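Local coordinates for malate synthase (Haloferax volcanii, PDB 3OYZ), which catalyses the magnesium-dependent Claisen condensation of acetyl-CoA with glyoxylate and the hydrolysis of the malyl-CoA so formed, giving malate in the glyoxylate cycle, at residues T13-P18 against L259-V264; M40-V45 against E76-I81; A227-Y232 against K251-I256. All coordinates share one frame; numbering follows the deposited sequence.

Contact 1: residues T13-P18 against L259-V264; sequences TFFTSP and LTPGQV. With ACO (acetyl coenzyme *a), chain B.
Phe15 and Thr13 pack on Leu259 and Val264, Thr13 CG2 touching Val264 O at 3.6 Å, yet no hydrogen bond runs directly between the segments; acetyl-CoA bridges them instead. The adenine amino group N6A donates to both sides at once, to Thr16 O at 2.9 Å and to Leu259 O at 3.1 Å. Leu259 O also accepts from the pantetheine amide N8P at 3.0 Å, so the adenine and pantetheine parts of the cofactor meet at this one carbonyl. On the strand side Ser17 OG donates to N1A, and Thr16 OG1, itself bonded to Trp257 NE1, donates to the pantetheine carbonyl O5P. The segments are strand 13-18 of the TIM barrel and the loop leading from the neighbouring strand 255-258 into helix 261-269, so the cofactor lies at the C-terminal ends of the strands. With CG anti to the backbone N (chi1 -180°), the Phe15 ring reaches across to Val264, whose CG2 sits over one face in a CH-pi contact; Ser17 OG lies over the opposite face, and Leu259 C at the edge. The ring's rim touches the adenine, Phe15 CE1 to N6A 3.4 Å. Thr260 N-caps the helix, OG1 accepting from Gln263 N. Gln263 OE1 accepts Leu259 N in the carbonyl plane, which probably helps hold the turn presenting Leu259 O.

Contact 2: residues M40-V45 against E76-I81; sequences MQAPDV and EFPGEI
The Phe77 ring meets Pro43 at its edge and its own neighbour Pro78 over one face. Pro43 CD lies near the ring plane, 3.8 Å from Phe77 CZ, and the two side chains cross at about a right angle; CG anti to the backbone N (chi1 -176°) swings the ring to that point. Pro78 touches the other segment too, its CG 3.8 Å from Ala42 CB. Beside these apolar pairs the backbones close up at Gly79, whose CA approaches Pro43 O at 3.6 Å in a CA-H...O contact. A side chain on Gly79 would run into Pro43 O and Asp44 O, so the close approach depends on the bare CA. One hydrogen bond follows, Glu80 N to Asp44 O at 2.8 Å, the N-H coming from above the carbonyl plane, and it starts the parallel pairing of Val45 with Glu80. The Asp44 carboxylate is taken up by salt bridges with Arg8 and Arg12 of its own chain and with Arg409 of a neighbouring subunit. The contact thus sets the short strand 80-81 beside the start of strand 45-49, whose other neighbour is strand 13-18; Pro43 also packs on Val264 of helix 261-269, and Phe77 meets Trp46.

Contact 3: residues A227-Y232 against K251-I256; sequences AVDGPY and KGMLGI. With K (potassium ion), chain F; PYR (pyruvic acid), chain C.
This is parallel strand pairing inside a beta-alpha-beta unit of the TIM barrel: strand 226-229 leads through helix 238-249 to its neighbour, strand 255-258. One direct backbone hydrogen bond joins the segments, Asp229 N to Gly255 O at 3.0 Å, nearly straight at the hydrogen (168°) but tilted well above the carbonyl plane. Earlier along the segments the backbones stand too far apart to bond directly, Ala227 O to Leu254 N being 4.0 Å, and a water joins them, donating to Ala227 O and accepting from Leu254 N. The Met253 chain runs extended to SD and then bends (chi3 -92°), laying CG and SD alongside the backbone at Asp229 and bringing CE to Ala227 CB at 3.9 Å. Met253 SD stands 3.4 Å from Asp229 CB, the two side chains crossing at about a right angle. Replacing Met253 by an alanine would probably open a gap beside Asp229 CB and Ala227 CB, which would lose this packing. Ile256 packs by CG1 against Asp229 CB, and Val228 CG1 lies over the backbone of Ile256. Just before Met253, Gly252 ends the helix in a Schellman motif with positive phi, and Gly252 O binds the potassium ion at 2.9 Å; Ser217 OG and Ser221 OG of the same chain and Met197 O of a neighbouring subunit are further ligands, so the ion bridges two chains. On the other segment, Pro231 CD touches the methyl carbon of the bound pyruvate. Asp229 is buried: OD1 accepts Gly230 N from above the carboxylate plane and lies close to Glu190 OE2, while OD2 takes a salt bridge from Arg244 and a hydrogen bond from Asn248. This grip is likely to limit the carboxylate's rotation and to offset part of its charge beside Glu190.

In the fold
From the N terminus, strand 13-18 opens the loop of contact 1, which closes some 240 residues later at 259-264. Contacts 2 and 3 are both nested within it and follow one another: 40-45 is met by 76-81 after 30 residues, and 227-232 by 251-256 after 18. All three reach the same parallel barrel sheet, where strand 13-18 stands between 45-49 and 255-258. Thr13 and Phe15 bond to Asp44 and Val45 of contact 2, while Phe14 bonds to Ile256 of contact 3, and Gln263 reaches Tyr232. Contacts 2 and 3, centres about 17 Å apart, do not touch, but each borders the second subunit.

Contact 1: residues T13-P18 against L259-V264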
loop_
_atom_site.group_PDB
_atom_site.type_symbol
_atom_site.label_atom_id
_atom_site.label_comp_id
_atom_site.label_asym_id
_atom_site.label_seq_id
_atom_site.Cartn_x
_atom_site.Cartn_y
_atom_site.Cartn_z
ATOM N N THR A 13 19.342 -13.595 -6.394
ATOM C CA THR A 13 19.017 -13.918 -7.779
ATOM C C THR A 13 18.275 -15.226 -7.662
ATOM O O THR A 13 18.701 -16.073 -6.887
ATOM C CB THR A 13 20.355 -14.193 -8.600
ATOM O OG1 THR A 13 21.322 -14.674 -7.669
ATOM C CG2 THR A 13 20.965 -12.884 -9.005
ATOM N N PHE A 14 17.197 -15.354 -8.423
ATOM C CA PHE A 14 16.286 -16.485 -8.454
ATOM C C PHE A 14 16.190 -16.684 -9.940
ATOM O O PHE A 14 15.474 -15.941 -10.633
ATOM C CB PHE A 14 14.930 -15.993 -7.825
ATOM C CG PHE A 14 13.812 -16.999 -7.815
ATOM C CD1 PHE A 14 13.577 -17.815 -6.713
ATOM C CD2 PHE A 14 12.887 -16.995 -8.837
ATOM C CE1 PHE A 14 12.529 -18.729 -6.703
ATOM C CE2 PHE A 14 11.815 -17.851 -8.819
ATOM C CZ PHE A 14 11.604 -18.719 -7.754
ATOM N N PHE A 15 16.884 -17.691 -10.484
ATOM C CA PHE A 15 16.954 -17.807 -11.967
ATOM C C PHE A 15 16.175 -18.973 -12.516
ATOM O O PHE A 15 16.486 -20.072 -12.097
ATOM C CB PHE A 15 18.440 -18.167 -12.262
ATOM C CG PHE A 15 18.811 -18.351 -13.726
ATOM C CD1 PHE A 15 18.243 -17.585 -14.728
ATOM C CD2 PHE A 15 19.884 -19.208 -14.062
ATOM C CE1 PHE A 15 18.601 -17.765 -16.107
ATOM C CE2 PHE A 15 20.289 -19.383 -15.419
ATOM C CZ PHE A 15 19.661 -18.630 -16.436
ATOM N N THR A 16 15.187 -18.814 -13.383
ATOM C CA THR A 16 14.498 -19.989 -13.879
ATOM C C THR A 16 15.069 -20.469 -15.244
ATOM O O THR A 16 15.352 -19.631 -16.108
ATOM C CB THR A 16 13.044 -19.667 -14.156
ATOM O OG1 THR A 16 13.046 -18.361 -14.728
ATOM C CG2 THR A 16 12.216 -19.610 -12.758
ATOM N N SER A 17 15.060 -21.786 -15.467
ATOM C CA SER A 17 15.456 -22.391 -16.757
ATOM C C SER A 17 14.405 -23.374 -17.273
ATOM O O SER A 17 13.922 -24.224 -16.543
ATOM C CB SER A 17 16.767 -23.151 -16.571
ATOM O OG SER A 17 17.791 -22.230 -16.199
ATOM N N PRO A 18 14.034 -23.308 -18.554
ATOM C CA PRO A 18 13.061 -24.304 -19.032
ATOM C C PRO A 18 13.611 -25.727 -18.863
ATOM O O PRO A 18 14.815 -25.938 -18.977
ATOM C CB PRO A 18 12.871 -23.951 -20.504
ATOM C CG PRO A 18 13.294 -22.533 -20.592
ATOM C CD PRO A 18 14.401 -22.328 -19.589
ATOM N N LEU A 259 15.946 -13.856 -15.763
ATOM C CA LEU A 259 15.377 -14.683 -16.838
ATOM C C LEU A 259 16.527 -15.183 -17.746
ATOM O O LEU A 259 16.350 -16.081 -18.577
ATOM C CB LEU A 259 14.345 -13.904 -17.674
ATOM C CG LEU A 259 13.113 -13.518 -16.830
ATOM C CD1 LEU A 259 12.216 -12.645 -17.634
ATOM C CD2 LEU A 259 12.456 -14.861 -16.481
ATOM N N THR A 260 17.672 -14.514 -17.652
ATOM C CA THR A 260 18.783 -14.826 -18.571
ATOM C C THR A 260 20.104 -14.866 -17.828
ATOM O O THR A 260 20.260 -14.257 -16.759
ATOM C CB THR A 260 18.913 -13.762 -19.705
ATOM O OG1 THR A 260 19.345 -12.509 -19.158
ATOM C CG2 THR A 260 17.625 -13.539 -20.480
ATOM N N PRO A 261 21.155 -15.453 -18.468
ATOM C CA PRO A 261 22.406 -15.443 -17.696
ATOM C C PRO A 261 22.915 -14.021 -17.481
ATOM O O PRO A 261 23.553 -13.719 -16.472
ATOM C CB PRO A 261 23.363 -16.301 -18.566
ATOM C CG PRO A 261 22.392 -17.308 -19.192
ATOM C CD PRO A 261 21.169 -16.446 -19.571
ATOM N N GLY A 262 22.608 -13.125 -18.409
ATOM C CA GLY A 262 23.013 -11.710 -18.245
ATOM C C GLY A 262 22.292 -11.017 -17.073
ATOM O O GLY A 262 22.927 -10.295 -16.262
ATOM N N GLN A 263 21.000 -11.324 -16.904
ATOM C CA GLN A 263 20.302 -10.819 -15.693
ATOM C C GLN A 263 20.896 -11.366 -14.396
ATOM O O GLN A 263 21.100 -10.619 -13.426
ATOM C CB GLN A 263 18.784 -10.980 -15.794
ATOM C CG GLN A 263 18.139 -10.004 -16.766
ATOM C CD GLN A 263 16.601 -10.086 -16.712
ATOM O OE1 GLN A 263 16.093 -11.109 -16.300
ATOM N NE2 GLN A 263 15.881 -9.103 -17.213
ATOM N N VAL A 264 21.313 -12.626 -14.404
ATOM C CA VAL A 264 21.966 -13.174 -13.228
ATOM C C VAL A 264 23.156 -12.318 -12.761
ATOM O O VAL A 264 23.327 -11.930 -11.579
ATOM C CB VAL A 264 22.376 -14.645 -13.446
ATOM C CG1 VAL A 264 23.121 -15.111 -12.221
ATOM C CG2 VAL A 264 21.148 -15.505 -13.540
HETATM N N1A ACO B . 18.406 -20.916 -18.617
HETATM C C2A ACO B . 19.471 -21.519 -19.179
HETATM N N3A ACO B . 20.083 -20.984 -20.250
HETATM C C4A ACO B . 19.669 -19.834 -20.842
HETATM C C5A ACO B . 18.503 -19.148 -20.244
HETATM C C6A ACO B . 17.841 -19.780 -19.086
HETATM N N6A ACO B . 16.744 -19.141 -18.599
HETATM N N7A ACO B . 18.261 -18.050 -20.971
HETATM C C8A ACO B . 19.176 -18.034 -21.970
HETATM N N9A ACO B . 20.036 -19.055 -21.865
HETATM C C1B ACO B . 21.176 -19.282 -22.812
HETATM C C2B ACO B . 20.697 -18.920 -24.211
HETATM O O2B ACO B . 20.054 -20.057 -24.785
HETATM C C3B ACO B . 21.975 -18.504 -24.912
HETATM O O3B ACO B . 22.592 -19.761 -25.207
HETATM P P3B ACO B . 23.698 -20.047 -26.393
HETATM O O7A ACO B . 24.952 -20.101 -25.534
HETATM O O8A ACO B . 23.487 -18.840 -27.283
HETATM O O9A ACO B . 23.297 -21.340 -27.069
HETATM C C4B ACO B . 22.735 -17.803 -23.799
HETATM O O4B ACO B . 22.297 -18.410 -22.575
HETATM C C5B ACO B . 22.391 -16.319 -23.728
HETATM O O5B ACO B . 20.994 -16.203 -24.006
HETATM P P1A ACO B . 20.296 -14.792 -24.315
HETATM O O1A ACO B . 20.700 -14.161 -25.608
HETATM O O2A ACO B . 20.607 -13.960 -23.105
HETATM O O3A ACO B . 18.706 -14.971 -24.388
HETATM P P2A ACO B . 17.977 -15.650 -25.642
HETATM O O4A ACO B . 18.896 -16.811 -25.845
HETATM O O5A ACO B . 17.528 -14.533 -26.560
HETATM O O6A ACO B . 16.553 -16.219 -25.100
HETATM C CBP ACO B . 14.606 -16.375 -23.605
HETATM C CCP ACO B . 15.590 -15.464 -24.348
HETATM C CDP ACO B . 13.843 -17.267 -24.583
HETATM C CEP ACO B . 13.588 -15.465 -22.929
HETATM C CAP ACO B . 15.301 -17.307 -22.605
HETATM O OAP ACO B . 16.188 -16.461 -21.887
HETATM C C9P ACO B . 14.367 -17.968 -21.611
HETATM O O9P ACO B . 13.606 -18.867 -21.985
HETATM N N8P ACO B . 14.404 -17.499 -20.353
HETATM C C7P ACO B . 13.542 -18.099 -19.343
HETATM C C6P ACO B . 12.062 -17.714 -19.490
HETATM C C5P ACO B . 11.397 -18.199 -18.214
HETATM O O5P ACO B . 12.071 -18.750 -17.346
HETATM N N4P ACO B . 10.097 -17.929 -18.105
HETATM C C3P ACO B . 9.280 -18.263 -16.952
HETATM C C2P ACO B . 9.658 -17.430 -15.725
HETATM S S1P ACO B . 8.598 -16.034 -15.957
HETATM C C ACO B . 7.038 -16.416 -15.449
HETATM O O ACO B . 6.648 -17.554 -15.275
HETATM C CH3 ACO B . 6.095 -15.267 -15.265
#

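Contact 2: residues M40-V45 against E76-I81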
loop_
_atom_site.group_PDB
_atom_site.type_symbol
_atom_site.label_atom_id
_atom_site.label_comp_id
_atom_site.label_asym_id
_atom_site.label_seq_id
_atom_site.Cartn_x
_atom_site.Cartn_y
_atom_site.Cartn_z
ATOM N N MET A 40 29.963 -15.098 -10.442
ATOM C CA MET A 40 28.988 -14.040 -10.483
ATOM C C MET A 40 27.957 -14.405 -11.511
ATOM O O MET A 40 26.866 -13.823 -11.525
ATOM C CB MET A 40 29.644 -12.700 -10.801
ATOM C CG MET A 40 30.242 -12.111 -9.559
ATOM S SD MET A 40 29.087 -11.505 -8.297
ATOM C CE MET A 40 30.264 -10.688 -7.211
ATOM N N GLN A 41 28.289 -15.415 -12.308
ATOM C CA GLN A 41 27.383 -15.857 -13.342
ATOM C C GLN A 41 26.346 -16.822 -12.762
ATOM O O GLN A 41 25.405 -17.165 -13.470
ATOM C CB GLN A 41 28.136 -16.611 -14.456
ATOM C CG GLN A 41 28.632 -15.727 -15.618
ATOM C CD GLN A 41 29.643 -16.496 -16.449
ATOM O OE1 GLN A 41 30.817 -16.373 -16.166
ATOM N NE2 GLN A 41 29.221 -17.380 -17.349
ATOM N N ALA A 42 26.584 -17.345 -11.552
ATOM C CA ALA A 42 25.700 -18.402 -11.022
ATOM C C ALA A 42 24.721 -17.795 -10.002
ATOM O O ALA A 42 25.118 -16.959 -9.210
ATOM C CB ALA A 42 26.490 -19.486 -10.366
ATOM N N PRO A 43 23.465 -18.252 -10.017
ATOM C CA PRO A 43 22.458 -17.587 -9.144
ATOM C C PRO A 43 22.511 -18.078 -7.712
ATOM O O PRO A 43 22.893 -19.223 -7.480
ATOM C CB PRO A 43 21.148 -17.847 -9.897
ATOM C CG PRO A 43 21.348 -19.222 -10.511
ATOM C CD PRO A 43 22.847 -19.171 -10.988
ATOM N N ASP A 44 22.135 -17.266 -6.713
ATOM C CA ASP A 44 21.950 -17.813 -5.359
ATOM C C ASP A 44 20.913 -18.944 -5.342
ATOM O O ASP A 44 21.032 -19.925 -4.614
ATOM C CB ASP A 44 21.509 -16.678 -4.430
ATOM C CG ASP A 44 22.619 -15.725 -4.144
ATOM O OD1 ASP A 44 23.792 -16.189 -4.137
ATOM O OD2 ASP A 44 22.332 -14.526 -3.926
ATOM N N VAL A 45 19.898 -18.865 -6.181
ATOM C CA VAL A 45 18.830 -19.877 -6.190
ATOM C C VAL A 45 18.561 -20.147 -7.628
ATOM O O VAL A 45 18.251 -19.261 -8.408
ATOM C CB VAL A 45 17.489 -19.420 -5.414
ATOM C CG1 VAL A 45 16.397 -20.353 -5.755
ATOM C CG2 VAL A 45 17.713 -19.608 -3.969
ATOM N N GLU A 76 27.981 -30.099 -7.627
ATOM C CA GLU A 76 28.885 -28.931 -7.466
ATOM C C GLU A 76 28.200 -27.653 -7.933
ATOM O O GLU A 76 28.918 -26.692 -8.199
ATOM C CB GLU A 76 30.245 -28.966 -8.211
ATOM C CG GLU A 76 31.334 -29.942 -7.718
ATOM C CD GLU A 76 31.112 -31.270 -8.383
ATOM O OE1 GLU A 76 30.359 -31.253 -9.400
ATOM O OE2 GLU A 76 31.579 -32.303 -7.850
ATOM N N PHE A 77 26.874 -27.653 -8.129
ATOM C CA PHE A 77 26.235 -26.372 -8.462
ATOM C C PHE A 77 26.474 -25.468 -7.261
ATOM O O PHE A 77 26.272 -25.921 -6.127
ATOM C CB PHE A 77 24.747 -26.556 -8.705
ATOM C CG PHE A 77 24.098 -25.296 -9.136
ATOM C CD1 PHE A 77 24.367 -24.784 -10.401
ATOM C CD2 PHE A 77 23.269 -24.591 -8.264
ATOM C CE1 PHE A 77 23.836 -23.584 -10.824
ATOM C CE2 PHE A 77 22.743 -23.376 -8.679
ATOM C CZ PHE A 77 23.028 -22.858 -9.931
ATOM N N PRO A 78 26.977 -24.231 -7.437
ATOM C CA PRO A 78 27.303 -23.632 -6.142
ATOM C C PRO A 78 26.135 -22.912 -5.399
ATOM O O PRO A 78 26.365 -22.556 -4.253
ATOM C CB PRO A 78 28.278 -22.506 -6.504
ATOM C CG PRO A 78 27.791 -22.053 -7.826
ATOM C CD PRO A 78 27.320 -23.332 -8.556
ATOM N N GLY A 79 25.057 -22.537 -6.082
ATOM C CA GLY A 79 23.867 -21.954 -5.418
ATOM C C GLY A 79 22.904 -23.008 -4.886
ATOM O O GLY A 79 23.313 -24.147 -4.675
ATOM N N GLU A 80 21.625 -22.696 -4.641
ATOM C CA GLU A 80 20.720 -23.744 -4.100
ATOM C C GLU A 80 19.807 -24.091 -5.208
ATOM O O GLU A 80 19.404 -23.193 -5.940
ATOM C CB GLU A 80 19.892 -23.181 -2.914
ATOM C CG GLU A 80 20.686 -23.014 -1.602
ATOM C CD GLU A 80 19.773 -22.636 -0.398
ATOM O OE1 GLU A 80 18.531 -22.683 -0.576
ATOM O OE2 GLU A 80 20.249 -22.361 0.741
ATOM N N ILE A 81 19.364 -25.346 -5.289
ATOM C CA ILE A 81 18.466 -25.769 -6.327
ATOM C C ILE A 81 17.011 -26.030 -5.771
ATOM O O ILE A 81 16.776 -26.835 -4.875
ATOM C CB ILE A 81 18.993 -27.041 -7.050
ATOM C CG1 ILE A 81 20.499 -26.900 -7.466
ATOM C CG2 ILE A 81 18.089 -27.439 -8.239
ATOM C CD1 ILE A 81 20.987 -28.156 -8.338
#

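Contact 3: residues A227-Y232 against K251-I256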
loop_
_atom_site.group_PDB
_atom_site.type_symbol
_atom_site.label_atom_id
_atom_site.label_comp_id
_atom_site.label_asym_id
_atom_site.label_seq_id
_atom_site.Cartn_x
_atom_site.Cartn_y
_atom_site.Cartn_z
ATOM N N ALA A 227 11.996 -12.154 0.773
ATOM C CA ALA A 227 11.136 -11.595 -0.277
ATOM C C ALA A 227 11.987 -11.459 -1.545
ATOM O O ALA A 227 13.118 -10.994 -1.427
ATOM C CB ALA A 227 10.630 -10.184 0.103
ATOM N N VAL A 228 11.474 -11.844 -2.715
ATOM C CA VAL A 228 12.128 -11.767 -4.029
ATOM C C VAL A 228 11.102 -11.162 -4.977
ATOM O O VAL A 228 9.952 -11.561 -5.023
ATOM C CB VAL A 228 12.492 -13.227 -4.554
ATOM C CG1 VAL A 228 13.118 -13.253 -5.963
ATOM C CG2 VAL A 228 13.374 -13.979 -3.519
ATOM N N ASP A 229 11.510 -10.235 -5.833
ATOM C CA ASP A 229 10.694 -9.706 -6.909
ATOM C C ASP A 229 10.566 -10.645 -8.119
ATOM O O ASP A 229 11.406 -11.565 -8.326
ATOM C CB ASP A 229 11.150 -8.294 -7.299
ATOM C CG ASP A 229 10.046 -7.515 -8.036
ATOM O OD1 ASP A 229 8.839 -7.834 -7.895
ATOM O OD2 ASP A 229 10.364 -6.569 -8.777
ATOM N N GLY A 230 9.564 -10.335 -8.950
ATOM C CA GLY A 230 9.152 -11.185 -10.043
ATOM C C GLY A 230 9.947 -10.779 -11.274
ATOM O O GLY A 230 10.866 -9.964 -11.176
ATOM N N PRO A 231 9.548 -11.318 -12.432
ATOM C CA PRO A 231 10.426 -11.197 -13.603
ATOM C C PRO A 231 10.387 -9.823 -14.270
ATOM O O PRO A 231 9.373 -9.111 -14.283
ATOM C CB PRO A 231 9.945 -12.311 -14.516
ATOM C CG PRO A 231 8.517 -12.490 -14.108
ATOM C CD PRO A 231 8.564 -12.397 -12.607
ATOM N N TYR A 232 11.555 -9.397 -14.726
ATOM C CA TYR A 232 11.650 -8.127 -15.428
ATOM C C TYR A 232 11.769 -8.521 -16.909
ATOM O O TYR A 232 12.863 -8.938 -17.355
ATOM C CB TYR A 232 12.880 -7.393 -14.908
ATOM C CG TYR A 232 12.956 -6.013 -15.510
ATOM C CD1 TYR A 232 12.299 -4.944 -14.902
ATOM C CD2 TYR A 232 13.694 -5.776 -16.691
ATOM C CE1 TYR A 232 12.307 -3.695 -15.469
ATOM C CE2 TYR A 232 13.761 -4.500 -17.264
ATOM C CZ TYR A 232 13.075 -3.471 -16.617
ATOM O OH TYR A 232 13.034 -2.208 -17.130
ATOM N N LYS A 251 12.503 -1.032 -0.644
ATOM C CA LYS A 251 11.322 -1.652 -0.012
ATOM C C LYS A 251 11.767 -2.836 0.844
ATOM O O LYS A 251 10.951 -3.472 1.494
ATOM C CB LYS A 251 10.339 -2.175 -1.075
ATOM C CG LYS A 251 9.817 -1.099 -2.048
ATOM C CD LYS A 251 8.838 -1.665 -3.063
ATOM C CE LYS A 251 7.971 -0.604 -3.729
ATOM N NZ LYS A 251 8.521 0.769 -3.866
ATOM N N GLY A 252 13.060 -3.168 0.843
ATOM C CA GLY A 252 13.532 -4.332 1.602
ATOM C C GLY A 252 13.375 -5.639 0.822
ATOM O O GLY A 252 13.437 -6.739 1.369
ATOM N N MET A 253 13.119 -5.540 -0.470
ATOM C CA MET A 253 13.046 -6.731 -1.316
ATOM C C MET A 253 14.381 -6.865 -2.068
ATOM O O MET A 253 14.632 -6.182 -3.053
ATOM C CB MET A 253 11.874 -6.593 -2.287
ATOM C CG MET A 253 11.662 -7.738 -3.267
ATOM S SD MET A 253 10.085 -7.419 -4.188
ATOM C CE MET A 253 9.124 -8.362 -3.000
ATOM N N LEU A 254 15.285 -7.677 -1.543
ATOM C CA LEU A 254 16.697 -7.553 -1.975
ATOM C C LEU A 254 17.013 -8.575 -3.043
ATOM O O LEU A 254 18.137 -8.597 -3.551
ATOM C CB LEU A 254 17.633 -7.732 -0.773
ATOM C CG LEU A 254 17.424 -6.800 0.423
ATOM C CD1 LEU A 254 18.422 -7.013 1.586
ATOM C CD2 LEU A 254 17.343 -5.289 0.075
ATOM N N GLY A 255 16.091 -9.482 -3.352
ATOM C CA GLY A 255 16.303 -10.462 -4.409
ATOM C C GLY A 255 15.418 -10.210 -5.603
ATOM O O GLY A 255 14.363 -9.568 -5.461
ATOM N N ILE A 256 15.783 -10.728 -6.771
ATOM C CA ILE A 256 14.955 -10.484 -7.943
ATOM C C ILE A 256 14.998 -11.698 -8.831
ATOM O O ILE A 256 15.972 -12.418 -8.793
ATOM C CB ILE A 256 15.276 -9.158 -8.727
ATOM C CG1 ILE A 256 14.227 -8.870 -9.818
ATOM C CG2 ILE A 256 16.762 -9.241 -9.297
ATOM C CD1 ILE A 256 14.222 -7.420 -10.355
HETATM K K K F . 11.905 -7.595 3.733
HETATM C C PYR C . 4.582 -14.680 -13.118
HETATM O O PYR C . 3.378 -15.094 -13.227
HETATM O OXT PYR C . 4.895 -13.435 -13.081
HETATM C CA PYR C . 5.558 -15.652 -12.892
HETATM O O3 PYR C . 5.222 -16.908 -12.798
HETATM C CB PYR C . 6.969 -15.252 -12.674
HETATM O O HOH W 1 14.939 -9.936 0.260
#